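Long-range contacts in lipase (Rhizopus chinensis, PDB 6A0W), which probably hydrolyses the ester bonds of lipids such as triacylglycerols, its N-terminal polypeptide segment regulating how tightly substrate is bound: residues 2-11 with 112-120; 124-135 with 207-215. One frame throughout, in Å; residues are numbered along the deposited sequence.

Overall arrangement
Both contacts lie toward the outside of this α/β-hydrolase, their centres 25 Å apart, and they share no element, although helix 113-118 of interaction 1 is followed in the chain by strand 124-126 of interaction 2. Interaction 1 is the more exposed and smaller of the two (349 Å² buried against 515 Å²). It lays the N-terminal hairpin against what is probably the lid helix, through a salt-bridge network round one arginine and a few aliphatic contacts. Interaction 2 has more buried residues: strands 124-126 and 134-136 with their connecting loop pack on the start of helix 210-218, joined by backbone and asparagine hydrogen bonds above a cluster of aromatic rings.

Interaction 1 (2-11 with 112-120)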
ATOM      1  N   THR A   2      10.107 -23.616  -9.717  1.00 94.12           N
ATOM      2  CA  THR A   2      11.116 -22.567 -10.009  1.00100.46           C
ATOM      3  C   THR A   2      11.704 -22.102  -8.658  1.00 94.69           C
ATOM      4  O   THR A   2      12.062 -22.918  -7.796  1.00 79.88           O
ATOM      5  CB  THR A   2      10.468 -21.426 -10.856  1.00106.12           C
ATOM      6  OG1 THR A   2       9.547 -22.004 -11.796  1.00 88.46           O
ATOM      7  CG2 THR A   2      11.509 -20.555 -11.614  1.00 76.82           C
ATOM      8  N   GLU A   3      11.665 -20.794  -8.433  1.00 89.62           N
ATOM      9  CA  GLU A   3      12.611 -20.085  -7.587  1.00 75.12           C
ATOM     10  C   GLU A   3      11.875 -19.701  -6.300  1.00 69.32           C
ATOM     11  O   GLU A   3      10.642 -19.640  -6.295  1.00 55.99           O
ATOM     12  CB  GLU A   3      13.010 -18.815  -8.339  1.00 68.22           C
ATOM     13  CG  GLU A   3      14.480 -18.459  -8.305  1.00 70.99           C
ATOM     14  CD  GLU A   3      14.722 -17.119  -8.971  1.00 84.31           C
ATOM     15  OE1 GLU A   3      15.609 -16.383  -8.488  1.00 69.80           O
ATOM     16  OE2 GLU A   3      13.964 -16.779  -9.915  1.00 82.67           O
ATOM     17  N   THR A   4      12.620 -19.354  -5.254  1.00 61.03           N
ATOM     18  CA  THR A   4      12.039 -18.841  -4.019  1.00 61.12           C
ATOM     19  C   THR A   4      12.753 -17.610  -3.503  1.00 50.74           C
ATOM     20  O   THR A   4      13.912 -17.407  -3.786  1.00 53.12           O
ATOM     21  CB  THR A   4      12.020 -19.889  -2.873  1.00 68.09           C
ATOM     22  OG1 THR A   4      13.324 -20.015  -2.284  1.00 59.43           O
ATOM     23  CG2 THR A   4      11.502 -21.235  -3.366  1.00 61.47           C
ATOM     24  N   VAL A   5      12.041 -16.793  -2.743  1.00 48.94           N
ATOM     25  CA  VAL A   5      12.633 -15.717  -1.978  1.00 46.46           C
ATOM     26  C   VAL A   5      12.204 -15.824  -0.525  1.00 56.49           C
ATOM     27  O   VAL A   5      11.014 -15.719  -0.219  1.00 79.78           O
ATOM     28  CB  VAL A   5      12.138 -14.342  -2.479  1.00 42.61           C
ATOM     29  CG1 VAL A   5      12.674 -13.235  -1.584  1.00 47.93           C
ATOM     30  CG2 VAL A   5      12.564 -14.123  -3.911  1.00 50.18           C
ATOM     31  N   GLY A   6      13.157 -15.964   0.387  1.00 62.20           N
ATOM     32  CA  GLY A   6      12.801 -16.063   1.798  1.00 53.00           C
ATOM     33  C   GLY A   6      11.944 -17.296   2.054  1.00 56.05           C
ATOM     34  O   GLY A   6      10.965 -17.224   2.799  1.00 61.77           O
ATOM     35  N   GLY A   7      12.253 -18.378   1.336  1.00 59.19           N
ATOM     36  CA  GLY A   7      11.583 -19.673   1.477  1.00 60.03           C
ATOM     37  C   GLY A   7      10.217 -19.776   0.815  1.00 61.90           C
ATOM     38  O   GLY A   7       9.575 -20.811   0.909  1.00 63.65           O
ATOM     39  N   MET A   8       9.791 -18.724   0.118  1.00 61.10           N
ATOM     40  CA  MET A   8       8.457 -18.654  -0.458  1.00 51.62           C
ATOM     41  C   MET A   8       8.541 -18.752  -1.966  1.00 50.25           C
ATOM     42  O   MET A   8       9.353 -18.075  -2.604  1.00 57.31           O
ATOM     43  CB  MET A   8       7.823 -17.314  -0.121  1.00 48.13           C
ATOM     44  CG  MET A   8       8.349 -16.656   1.133  1.00 61.35           C
ATOM     45  SD  MET A   8       6.949 -16.201   2.140  1.00 54.62           S
ATOM     46  CE  MET A   8       7.521 -16.509   3.816  1.00 60.64           C
ATOM     47  N   THR A   9       7.587 -19.444  -2.565  1.00 45.01           N
ATOM     48  CA  THR A   9       7.553 -19.535  -4.010  1.00 41.15           C
ATOM     49  C   THR A   9       7.184 -18.226  -4.718  1.00 43.11           C
ATOM     50  O   THR A   9       6.244 -17.536  -4.312  1.00 38.78           O
ATOM     51  CB  THR A   9       6.588 -20.657  -4.445  1.00 55.37           C
ATOM     52  OG1 THR A   9       5.295 -20.483  -3.823  1.00 42.92           O
ATOM     53  CG2 THR A   9       7.189 -22.007  -4.047  1.00 52.14           C
ATOM     54  N   LEU A  10       7.764 -18.034  -5.905  1.00 42.26           N
ATOM     55  CA  LEU A  10       7.379 -16.977  -6.830  1.00 40.60           C
ATOM     56  C   LEU A  10       6.312 -17.460  -7.784  1.00 36.40           C
ATOM     57  O   LEU A  10       5.554 -16.663  -8.355  1.00 37.80           O
ATOM     58  CB  LEU A  10       8.583 -16.523  -7.659  1.00 48.09           C
ATOM     59  CG  LEU A  10       9.685 -15.699  -7.009  1.00 51.41           C
ATOM     60  CD1 LEU A  10       9.151 -14.317  -6.696  1.00 46.56           C
ATOM     61  CD2 LEU A  10      10.219 -16.379  -5.762  1.00 70.86           C
ATOM     62  N   ASP A  11       6.435 -18.722  -8.163  1.00 39.63           N
ATOM     63  CA  ASP A  11       5.433 -19.380  -8.971  1.00 47.82           C
ATOM     64  C   ASP A  11       4.763 -20.425  -8.099  1.00 46.94           C
ATOM     65  O   ASP A  11       5.423 -21.087  -7.307  1.00 49.70           O
ATOM     66  CB  ASP A  11       6.055 -20.064 -10.185  1.00 53.39           C
ATOM     67  CG  ASP A  11       6.787 -19.090 -11.088  1.00 61.49           C
ATOM     68  OD1 ASP A  11       6.147 -18.127 -11.565  1.00 52.44           O
ATOM     69  OD2 ASP A  11       8.017 -19.265 -11.256  1.00 60.45           O
ATOM     70  N   SER A 112       8.570  -3.538 -12.444  1.00 29.88           N
ATOM     71  CA  SER A 112       9.310  -4.779 -12.618  1.00 35.20           C
ATOM     72  C   SER A 112       9.251  -5.668 -11.364  1.00 35.29           C
ATOM     73  O   SER A 112      10.244  -5.853 -10.682  1.00 31.69           O
ATOM     74  CB  SER A 112      10.746  -4.512 -13.039  1.00 32.95           C
ATOM     75  OG  SER A 112      11.345  -5.713 -13.524  1.00 31.03           O
ATOM     76  N   PHE A 113       8.085  -6.257 -11.100  1.00 32.43           N
ATOM     77  CA  PHE A 113       7.782  -6.794  -9.781  1.00 31.53           C
ATOM     78  C   PHE A 113       8.664  -7.972  -9.417  1.00 32.11           C
ATOM     79  O   PHE A 113       9.200  -8.071  -8.309  1.00 30.66           O
ATOM     80  CB  PHE A 113       6.298  -7.226  -9.706  1.00 32.12           C
ATOM     81  CG  PHE A 113       5.345  -6.102  -9.912  1.00 29.66           C
ATOM     82  CD1 PHE A 113       5.245  -5.102  -8.964  1.00 28.22           C
ATOM     83  CD2 PHE A 113       4.590  -6.011 -11.062  1.00 34.87           C
ATOM     84  CE1 PHE A 113       4.375  -4.054  -9.126  1.00 29.88           C
ATOM     85  CE2 PHE A 113       3.745  -4.939 -11.269  1.00 40.66           C
ATOM     86  CZ  PHE A 113       3.619  -3.955 -10.289  1.00 35.83           C
ATOM     87  N   ARG A 114       8.826  -8.890 -10.359  1.00 38.86           N
ATOM     88  CA  ARG A 114       9.527 -10.115 -10.037  1.00 35.62           C
ATOM     89  C   ARG A 114      10.988  -9.846  -9.737  1.00 36.78           C
ATOM     90  O   ARG A 114      11.536 -10.325  -8.732  1.00 35.78           O
ATOM     91  CB  ARG A 114       9.386 -11.134 -11.160  1.00 39.51           C
ATOM     92  CG  ARG A 114       9.996 -12.457 -10.754  1.00 42.35           C
ATOM     93  CD  ARG A 114       9.775 -13.500 -11.832  1.00 48.06           C
ATOM     94  NE  ARG A 114      10.366 -14.774 -11.429  1.00 53.40           N
ATOM     95  CZ  ARG A 114       9.682 -15.908 -11.307  1.00 49.72           C
ATOM     96  NH1 ARG A 114       8.391 -15.961 -11.642  1.00 48.41           N
ATOM     97  NH2 ARG A 114      10.335 -17.014 -10.988  1.00 55.43           N
ATOM     98  N   SER A 115      11.668  -9.096 -10.588  1.00 35.27           N
ATOM     99  CA  SER A 115      13.041  -8.732 -10.204  1.00 29.69           C
ATOM    100  C   SER A 115      13.071  -7.922  -8.910  1.00 29.21           C
ATOM    101  O   SER A 115      13.994  -8.036  -8.120  1.00 35.93           O
ATOM    102  CB  SER A 115      13.746  -7.948 -11.341  1.00 33.37           C
ATOM    103  OG  SER A 115      13.152  -6.677 -11.579  1.00 35.64           O
ATOM    104  N   ALA A 116      12.168  -6.975  -8.729  1.00 30.45           N
ATOM    105  CA  ALA A 116      12.193  -6.162  -7.506  1.00 30.21           C
ATOM    106  C   ALA A 116      12.146  -7.039  -6.238  1.00 34.95           C
ATOM    107  O   ALA A 116      12.856  -6.793  -5.279  1.00 35.27           O
ATOM    108  CB  ALA A 116      11.034  -5.196  -7.494  1.00 29.74           C
ATOM    109  N   ILE A 117      11.383  -8.116  -6.286  1.00 31.88           N
ATOM    110  CA  ILE A 117      11.286  -9.015  -5.141  1.00 34.79           C
ATOM    111  C   ILE A 117      12.502  -9.909  -5.039  1.00 33.32           C
ATOM    112  O   ILE A 117      13.050 -10.105  -3.941  1.00 37.37           O
ATOM    113  CB  ILE A 117      10.025  -9.912  -5.248  1.00 36.97           C
ATOM    114  CG1 ILE A 117       8.762  -9.061  -5.255  1.00 36.58           C
ATOM    115  CG2 ILE A 117       9.974 -10.884  -4.086  1.00 44.70           C
ATOM    116  CD1 ILE A 117       8.736  -7.940  -4.233  1.00 36.65           C
ATOM    117  N   THR A 118      12.900 -10.507  -6.168  1.00 39.31           N
ATOM    118  CA  THR A 118      14.070 -11.398  -6.165  1.00 37.15           C
ATOM    119  C   THR A 118      15.358 -10.644  -5.803  1.00 35.17           C
ATOM    120  O   THR A 118      16.153 -11.160  -5.071  1.00 35.49           O
ATOM    121  CB  THR A 118      14.277 -12.160  -7.487  1.00 39.91           C
ATOM    122  OG1 THR A 118      14.671 -11.234  -8.488  1.00 56.71           O
ATOM    123  CG2 THR A 118      13.033 -12.855  -7.928  1.00 34.25           C
ATOM    124  N   ASP A 119      15.510  -9.379  -6.178  1.00 33.41           N
ATOM    125  CA  ASP A 119      16.761  -8.657  -5.892  1.00 35.71           C
ATOM    126  C   ASP A 119      16.735  -7.910  -4.581  1.00 35.10           C
ATOM    127  O   ASP A 119      17.658  -7.151  -4.291  1.00 36.74           O
ATOM    128  CB  ASP A 119      17.056  -7.648  -7.011  1.00 36.87           C
ATOM    129  CG  ASP A 119      17.361  -8.332  -8.345  1.00 46.20           C
ATOM    130  OD1 ASP A 119      17.477  -9.579  -8.330  1.00 39.18           O
ATOM    131  OD2 ASP A 119      17.346  -7.653  -9.401  1.00 39.76           O
ATOM    132  N   MET A 120      15.600  -7.943  -3.879  1.00 37.14           N
ATOM    133  CA  MET A 120      15.368  -6.978  -2.800  1.00 37.75           C
ATOM    134  C   MET A 120      16.477  -7.230  -1.779  1.00 33.17           C
ATOM    135  O   MET A 120      16.742  -8.377  -1.486  1.00 33.02           O
ATOM    136  CB  MET A 120      13.997  -7.228  -2.138  1.00 39.37           C
ATOM    137  CG  MET A 120      13.658  -6.241  -1.034  1.00 37.94           C
ATOM    138  SD  MET A 120      11.998  -6.533  -0.378  1.00 37.62           S
ATOM    139  CE  MET A 120      11.026  -5.898  -1.738  1.00 39.45           C
TER
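R114 reaches from helix 113-118 to the N-terminal hairpin and grips D11 end-on. Its CG leaves CB anti to the backbone N (chi1 -174°), and the chain runs straight on through CD to NE, carrying the guanidinium clear of the helix. At CZ and NH2 the flat group slides beneath L10, whose CB lies over one face, 3.8 Å from NH2. Beyond this, NH1 donates to D11 OD1 at 3.1 Å and NH2 to D11 OD2 at 3.2 Å. Both oxygens lie in the guanidinium plane and are met on their syn sides, but the carboxylate is turned 34° from that plane. On the side of NH2 facing NE, E3 OE2 lies near the guanidinium plane in a long salt bridge, 3.8 Å from R114 NH2, so two acids probably share the one positive charge. Farther along the helix the chemistry turns aliphatic. V5 sets CG2 3.8 Å from T118 CA and 4.2 Å from I117 CG2, while L10 CD1 approaches the methyl T118 CG2 at 4.3 Å. The hairpin of strands 4-5 and 8-9, closed by a type I' turn from V5 to M8, thus rests along helix 113-118, probably the lid of this lipase. Behind the hairpin, T9 bonds to P277 and T279 and the backbone of L10 to I281; at the start of the helix F113 packs edge-to-face with H284, a probable triad residue.

Interaction 2 (124-135 with 207-215); sequences FTDYSPVKGAKV and VGNNAFAYY. With SO4 (sulfate ion), chain D.
An asparagine N-cap joins the start of helix 210-218 to the hairpin of strands 124-126 and 134-136. N209 OD1 accepts two hydrogen bonds, from opposite faces of its amide plane, from K134 N (2.8 Å) and from F212 N (3.1 Å), the latter being the capping bond. The other amide atom, N209 ND2, points almost straight at G132 O (3.1 Å, 176° at the hydrogen), and N209 N donates to K134 O at 2.8 Å. Three bonds to its amide, two at OD1 and one from ND2, hold the side chain's rotation. G208 lies close under K134 O, where V135 and G208 form a single backbone bridge.

Beneath the cap, F212 swings its ring toward the hairpin, CG anti to the backbone N (chi1 170°). V135 CG1 sits over one face of that ring, while the ring's edge meets the face of Y127, planes at 85°. One turn on, V130 CG2 stands over the centre of the Y215 ring, 3.5 Å from its centroid. The hydroxyls of Y127 and Y215 both bond to Q187 of helix 173-188. Helix 210-218 connects the neighbouring parallel strands 197-202 and 223-228, a β-α-β unit typical of the α/β-hydrolase fold.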
ATOM      1  N   PHE A 124      18.359  -2.364   6.923  1.00 36.91           N
ATOM      2  CA  PHE A 124      17.679  -1.275   7.591  1.00 35.16           C
ATOM      3  C   PHE A 124      18.486  -0.002   7.563  1.00 38.07           C
ATOM      4  O   PHE A 124      19.694  -0.053   7.527  1.00 45.58           O
ATOM      5  CB  PHE A 124      17.499  -1.650   9.064  1.00 37.05           C
ATOM      6  CG  PHE A 124      16.411  -2.644   9.306  1.00 40.32           C
ATOM      7  CD1 PHE A 124      15.101  -2.335   8.973  1.00 38.92           C
ATOM      8  CD2 PHE A 124      16.672  -3.841   9.954  1.00 38.22           C
ATOM      9  CE1 PHE A 124      14.076  -3.218   9.277  1.00 32.67           C
ATOM     10  CE2 PHE A 124      15.655  -4.730  10.239  1.00 39.76           C
ATOM     11  CZ  PHE A 124      14.356  -4.403   9.917  1.00 32.15           C
ATOM     12  N   THR A 125      17.803   1.129   7.596  1.00 36.58           N
ATOM     13  CA  THR A 125      18.340   2.405   8.017  1.00 41.53           C
ATOM     14  C   THR A 125      17.534   2.793   9.257  1.00 47.67           C
ATOM     15  O   THR A 125      16.378   2.406   9.361  1.00 38.94           O
ATOM     16  CB  THR A 125      18.029   3.509   6.990  1.00 44.88           C
ATOM     17  OG1 THR A 125      18.494   3.121   5.707  1.00 60.48           O
ATOM     18  CG2 THR A 125      18.698   4.828   7.386  1.00 54.72           C
ATOM     19  N   ASP A 126      18.099   3.627  10.133  1.00 42.11           N
ATOM     20  CA  ASP A 126      17.362   4.175  11.258  1.00 41.67           C
ATOM     21  C   ASP A 126      16.231   5.052  10.785  1.00 41.76           C
ATOM     22  O   ASP A 126      16.403   5.838   9.864  1.00 39.35           O
ATOM     23  CB  ASP A 126      18.261   5.001  12.183  1.00 45.22           C
ATOM     24  CG  ASP A 126      19.169   4.133  13.024  1.00 44.35           C
ATOM     25  OD1 ASP A 126      19.080   2.883  12.959  1.00 44.98           O
ATOM     26  OD2 ASP A 126      19.984   4.709  13.777  1.00 65.45           O
ATOM     27  N   TYR A 127      15.086   4.926  11.455  1.00 39.34           N
ATOM     28  CA  TYR A 127      13.973   5.806  11.239  1.00 34.82           C
ATOM     29  C   TYR A 127      14.071   6.985  12.192  1.00 37.11           C
ATOM     30  O   TYR A 127      13.760   6.904  13.390  1.00 43.87           O
ATOM     31  CB  TYR A 127      12.666   5.015  11.392  1.00 30.02           C
ATOM     32  CG  TYR A 127      11.415   5.778  10.988  1.00 28.08           C
ATOM     33  CD1 TYR A 127      11.213   6.241   9.672  1.00 29.64           C
ATOM     34  CD2 TYR A 127      10.419   6.025  11.911  1.00 28.14           C
ATOM     35  CE1 TYR A 127      10.080   6.993   9.340  1.00 32.33           C
ATOM     36  CE2 TYR A 127       9.260   6.720  11.570  1.00 33.54           C
ATOM     37  CZ  TYR A 127       9.061   7.176  10.285  1.00 32.59           C
ATOM     38  OH  TYR A 127       7.893   7.911  10.013  1.00 32.23           O
ATOM     39  N   SER A 128      14.441   8.133  11.655  1.00 46.81           N
ATOM     40  CA  SER A 128      14.949   9.195  12.526  1.00 50.14           C
ATOM     41  C   SER A 128      13.868   9.818  13.431  1.00 47.37           C
ATOM     42  O   SER A 128      14.130  10.066  14.597  1.00 47.65           O
ATOM     43  CB  SER A 128      15.776  10.208  11.735  1.00 42.89           C
ATOM     44  OG  SER A 128      14.974  11.277  11.315  1.00 59.23           O
ATOM     45  N   PRO A 129      12.589   9.781  13.014  1.00 47.26           N
ATOM     46  CA  PRO A 129      11.578  10.325  13.927  1.00 37.20           C
ATOM     47  C   PRO A 129      11.354   9.533  15.211  1.00 36.36           C
ATOM     48  O   PRO A 129      10.680  10.032  16.119  1.00 41.37           O
ATOM     49  CB  PRO A 129      10.302  10.342  13.073  1.00 36.37           C
ATOM     50  CG  PRO A 129      10.807  10.421  11.655  1.00 40.61           C
ATOM     51  CD  PRO A 129      12.073   9.633  11.637  1.00 41.23           C
ATOM     52  N   VAL A 130      11.843   8.301  15.283  1.00 36.97           N
ATOM     53  CA  VAL A 130      11.528   7.425  16.393  1.00 34.80           C
ATOM     54  C   VAL A 130      12.713   6.535  16.726  1.00 36.31           C
ATOM     55  O   VAL A 130      13.014   5.564  16.029  1.00 37.01           O
ATOM     56  CB  VAL A 130      10.317   6.503  16.079  1.00 38.98           C
ATOM     57  CG1 VAL A 130       9.948   5.707  17.297  1.00 37.32           C
ATOM     58  CG2 VAL A 130       9.122   7.292  15.551  1.00 36.09           C
ATOM     59  N   LYS A 131      13.285   6.760  17.910  1.00 40.78           N
ATOM     60  CA  LYS A 131      14.522   6.100  18.281  1.00 37.56           C
ATOM     61  C   LYS A 131      14.256   4.625  18.424  1.00 37.02           C
ATOM     62  O   LYS A 131      13.291   4.219  19.062  1.00 39.30           O
ATOM     63  CB  LYS A 131      15.057   6.656  19.613  1.00 52.56           C
ATOM     64  CG  LYS A 131      16.544   6.970  19.581  1.00 63.88           C
ATOM     65  CD  LYS A 131      17.233   6.588  20.883  1.00 80.75           C
ATOM     66  CE  LYS A 131      18.626   7.196  20.967  1.00 89.02           C
ATOM     67  NZ  LYS A 131      19.036   7.317  22.390  1.00 92.22           N
ATOM     68  N   GLY A 132      15.157   3.812  17.899  1.00 37.10           N
ATOM     69  CA  GLY A 132      14.999   2.361  17.913  1.00 34.93           C
ATOM     70  C   GLY A 132      14.228   1.814  16.702  1.00 36.11           C
ATOM     71  O   GLY A 132      14.249   0.616  16.452  1.00 36.53           O
ATOM     72  N   ALA A 133      13.494   2.680  16.001  1.00 36.44           N
ATOM     73  CA  ALA A 133      12.673   2.232  14.854  1.00 41.41           C
ATOM     74  C   ALA A 133      13.543   2.231  13.622  1.00 34.91           C
ATOM     75  O   ALA A 133      14.433   3.064  13.513  1.00 35.98           O
ATOM     76  CB  ALA A 133      11.466   3.141  14.638  1.00 31.83           C
ATOM     77  N   LYS A 134      13.376   1.213  12.786  1.00 34.67           N
ATOM     78  CA  LYS A 134      14.172   1.061  11.569  1.00 41.01           C
ATOM     79  C   LYS A 134      13.235   0.702  10.413  1.00 42.87           C
ATOM     80  O   LYS A 134      12.228   0.007  10.618  1.00 40.18           O
ATOM     81  CB  LYS A 134      15.199  -0.052  11.756  1.00 39.96           C
ATOM     82  CG  LYS A 134      16.274   0.195  12.807  1.00 41.44           C
ATOM     83  CD  LYS A 134      17.057  -1.094  12.999  1.00 45.22           C
ATOM     84  CE  LYS A 134      18.334  -0.950  13.817  1.00 57.50           C
ATOM     85  NZ  LYS A 134      18.338   0.223  14.733  1.00 60.91           N
ATOM     86  N   VAL A 135      13.532   1.252   9.239  1.00 37.50           N
ATOM     87  CA  VAL A 135      12.817   0.954   8.001  1.00 35.92           C
ATOM     88  C   VAL A 135      13.778   0.555   6.889  1.00 39.25           C
ATOM     89  O   VAL A 135      14.994   0.807   6.948  1.00 33.16           O
ATOM     90  CB  VAL A 135      11.964   2.143   7.557  1.00 39.22           C
ATOM     91  CG1 VAL A 135      11.056   2.544   8.705  1.00 37.88           C
ATOM     92  CG2 VAL A 135      12.824   3.318   7.183  1.00 49.75           C
ATOM     93  N   VAL A 207       7.691  -3.036   5.918  1.00 28.39           N
ATOM     94  CA  VAL A 207       8.373  -1.774   5.764  1.00 29.07           C
ATOM     95  C   VAL A 207       9.429  -1.470   6.828  1.00 34.16           C
ATOM     96  O   VAL A 207      10.488  -0.913   6.504  1.00 31.32           O
ATOM     97  CB  VAL A 207       7.363  -0.633   5.725  1.00 31.67           C
ATOM     98  CG1 VAL A 207       8.080   0.706   5.727  1.00 31.59           C
ATOM     99  CG2 VAL A 207       6.466  -0.787   4.505  1.00 32.57           C
ATOM    100  N   GLY A 208       9.169  -1.839   8.085  1.00 33.37           N
ATOM    101  CA  GLY A 208      10.117  -1.587   9.159  1.00 28.95           C
ATOM    102  C   GLY A 208      10.168  -2.664  10.216  1.00 30.30           C
ATOM    103  O   GLY A 208       9.476  -3.656  10.098  1.00 30.43           O
ATOM    104  N   ASN A 209      10.898  -2.397  11.305  1.00 29.64           N
ATOM    105  CA  ASN A 209      11.059  -3.348  12.413  1.00 34.36           C
ATOM    106  C   ASN A 209       9.939  -3.291  13.459  1.00 32.94           C
ATOM    107  O   ASN A 209       8.966  -2.527  13.321  1.00 30.87           O
ATOM    108  CB  ASN A 209      12.434  -3.192  13.097  1.00 36.77           C
ATOM    109  CG  ASN A 209      12.568  -1.910  13.909  1.00 34.62           C
ATOM    110  OD1 ASN A 209      11.833  -0.927  13.732  1.00 35.01           O
ATOM    111  ND2 ASN A 209      13.586  -1.881  14.751  1.00 39.38           N
ATOM    112  N   ASN A 210      10.058  -4.127  14.489  1.00 36.31           N
ATOM    113  CA  ASN A 210       9.031  -4.181  15.548  1.00 38.21           C
ATOM    114  C   ASN A 210       8.685  -2.811  16.091  1.00 33.92           C
ATOM    115  O   ASN A 210       7.521  -2.371  16.051  1.00 32.56           O
ATOM    116  CB  ASN A 210       9.462  -5.076  16.697  1.00 36.92           C
ATOM    117  CG  ASN A 210       9.482  -6.514  16.303  1.00 37.04           C
ATOM    118  OD1 ASN A 210       9.677  -6.826  15.138  1.00 43.10           O
ATOM    119  ND2 ASN A 210       9.211  -7.399  17.243  1.00 40.18           N
ATOM    120  N   ALA A 211       9.718  -2.045  16.417  1.00 33.27           N
ATOM    121  CA  ALA A 211       9.492  -0.740  17.031  1.00 32.78           C
ATOM    122  C   ALA A 211       8.807   0.255  16.080  1.00 31.13           C
ATOM    123  O   ALA A 211       8.010   1.103  16.505  1.00 30.09           O
ATOM    124  CB  ALA A 211      10.816  -0.178  17.577  1.00 32.38           C
ATOM    125  N   PHE A 212       9.123   0.146  14.788  1.00 28.30           N
ATOM    126  CA  PHE A 212       8.467   0.961  13.786  1.00 30.89           C
ATOM    127  C   PHE A 212       6.963   0.618  13.739  1.00 25.08           C
ATOM    128  O   PHE A 212       6.122   1.502  13.714  1.00 28.30           O
ATOM    129  CB  PHE A 212       9.124   0.767  12.400  1.00 30.51           C
ATOM    130  CG  PHE A 212       8.346   1.404  11.267  1.00 28.45           C
ATOM    131  CD1 PHE A 212       8.405   2.759  11.042  1.00 29.28           C
ATOM    132  CD2 PHE A 212       7.596   0.620  10.405  1.00 31.50           C
ATOM    133  CE1 PHE A 212       7.687   3.351  10.014  1.00 31.03           C
ATOM    134  CE2 PHE A 212       6.859   1.196   9.388  1.00 32.22           C
ATOM    135  CZ  PHE A 212       6.948   2.558   9.164  1.00 33.84           C
ATOM    136  N   ALA A 213       6.666  -0.668  13.751  1.00 24.54           N
ATOM    137  CA  ALA A 213       5.302  -1.189  13.707  1.00 28.15           C
ATOM    138  C   ALA A 213       4.499  -0.756  14.942  1.00 30.58           C
ATOM    139  O   ALA A 213       3.381  -0.251  14.802  1.00 29.47           O
ATOM    140  CB  ALA A 213       5.336  -2.711  13.583  1.00 27.06           C
ATOM    141  N   TYR A 214       5.118  -0.816  16.122  1.00 25.63           N
ATOM    142  CA  TYR A 214       4.441  -0.336  17.326  1.00 25.79           C
ATOM    143  C   TYR A 214       4.179   1.144  17.254  1.00 29.54           C
ATOM    144  O   TYR A 214       3.110   1.620  17.664  1.00 26.03           O
ATOM    145  CB  TYR A 214       5.227  -0.668  18.598  1.00 31.09           C
ATOM    146  CG  TYR A 214       5.608  -2.128  18.712  1.00 29.43           C
ATOM    147  CD1 TYR A 214       4.771  -3.130  18.251  1.00 30.40           C
ATOM    148  CD2 TYR A 214       6.779  -2.499  19.355  1.00 35.24           C
ATOM    149  CE1 TYR A 214       5.115  -4.479  18.387  1.00 31.23           C
ATOM    150  CE2 TYR A 214       7.129  -3.824  19.509  1.00 32.40           C
ATOM    151  CZ  TYR A 214       6.312  -4.807  18.988  1.00 38.41           C
ATOM    152  OH  TYR A 214       6.686  -6.125  19.118  1.00 41.22           O
ATOM    153  N   TYR A 215       5.143   1.886  16.711  1.00 28.65           N
ATOM    154  CA  TYR A 215       4.955   3.312  16.532  1.00 28.32           C
ATOM    155  C   TYR A 215       3.764   3.596  15.608  1.00 26.99           C
ATOM    156  O   TYR A 215       2.943   4.482  15.848  1.00 26.42           O
ATOM    157  CB  TYR A 215       6.247   3.978  15.974  1.00 28.25           C
ATOM    158  CG  TYR A 215       6.010   5.409  15.534  1.00 24.92           C
ATOM    159  CD1 TYR A 215       5.751   6.406  16.449  1.00 25.67           C
ATOM    160  CD2 TYR A 215       5.951   5.734  14.194  1.00 28.04           C
ATOM    161  CE1 TYR A 215       5.416   7.695  16.048  1.00 28.90           C
ATOM    162  CE2 TYR A 215       5.571   6.990  13.784  1.00 26.00           C
ATOM    163  CZ  TYR A 215       5.339   7.979  14.696  1.00 31.73           C
ATOM    164  OH  TYR A 215       5.032   9.249  14.243  1.00 28.30           O
TER
HETATM  165  S   SO4 D 403       9.593  -6.354  21.431  1.00 78.42           S
HETATM  166  O1  SO4 D 403       9.999  -5.987  20.053  1.00 74.77           O
HETATM  167  O2  SO4 D 403      10.039  -7.731  21.781  1.00 89.86           O
HETATM  168  O3  SO4 D 403      10.223  -5.378  22.348  1.00 91.56           O
HETATM  169  O4  SO4 D 403       8.128  -6.276  21.652  1.00 77.92           O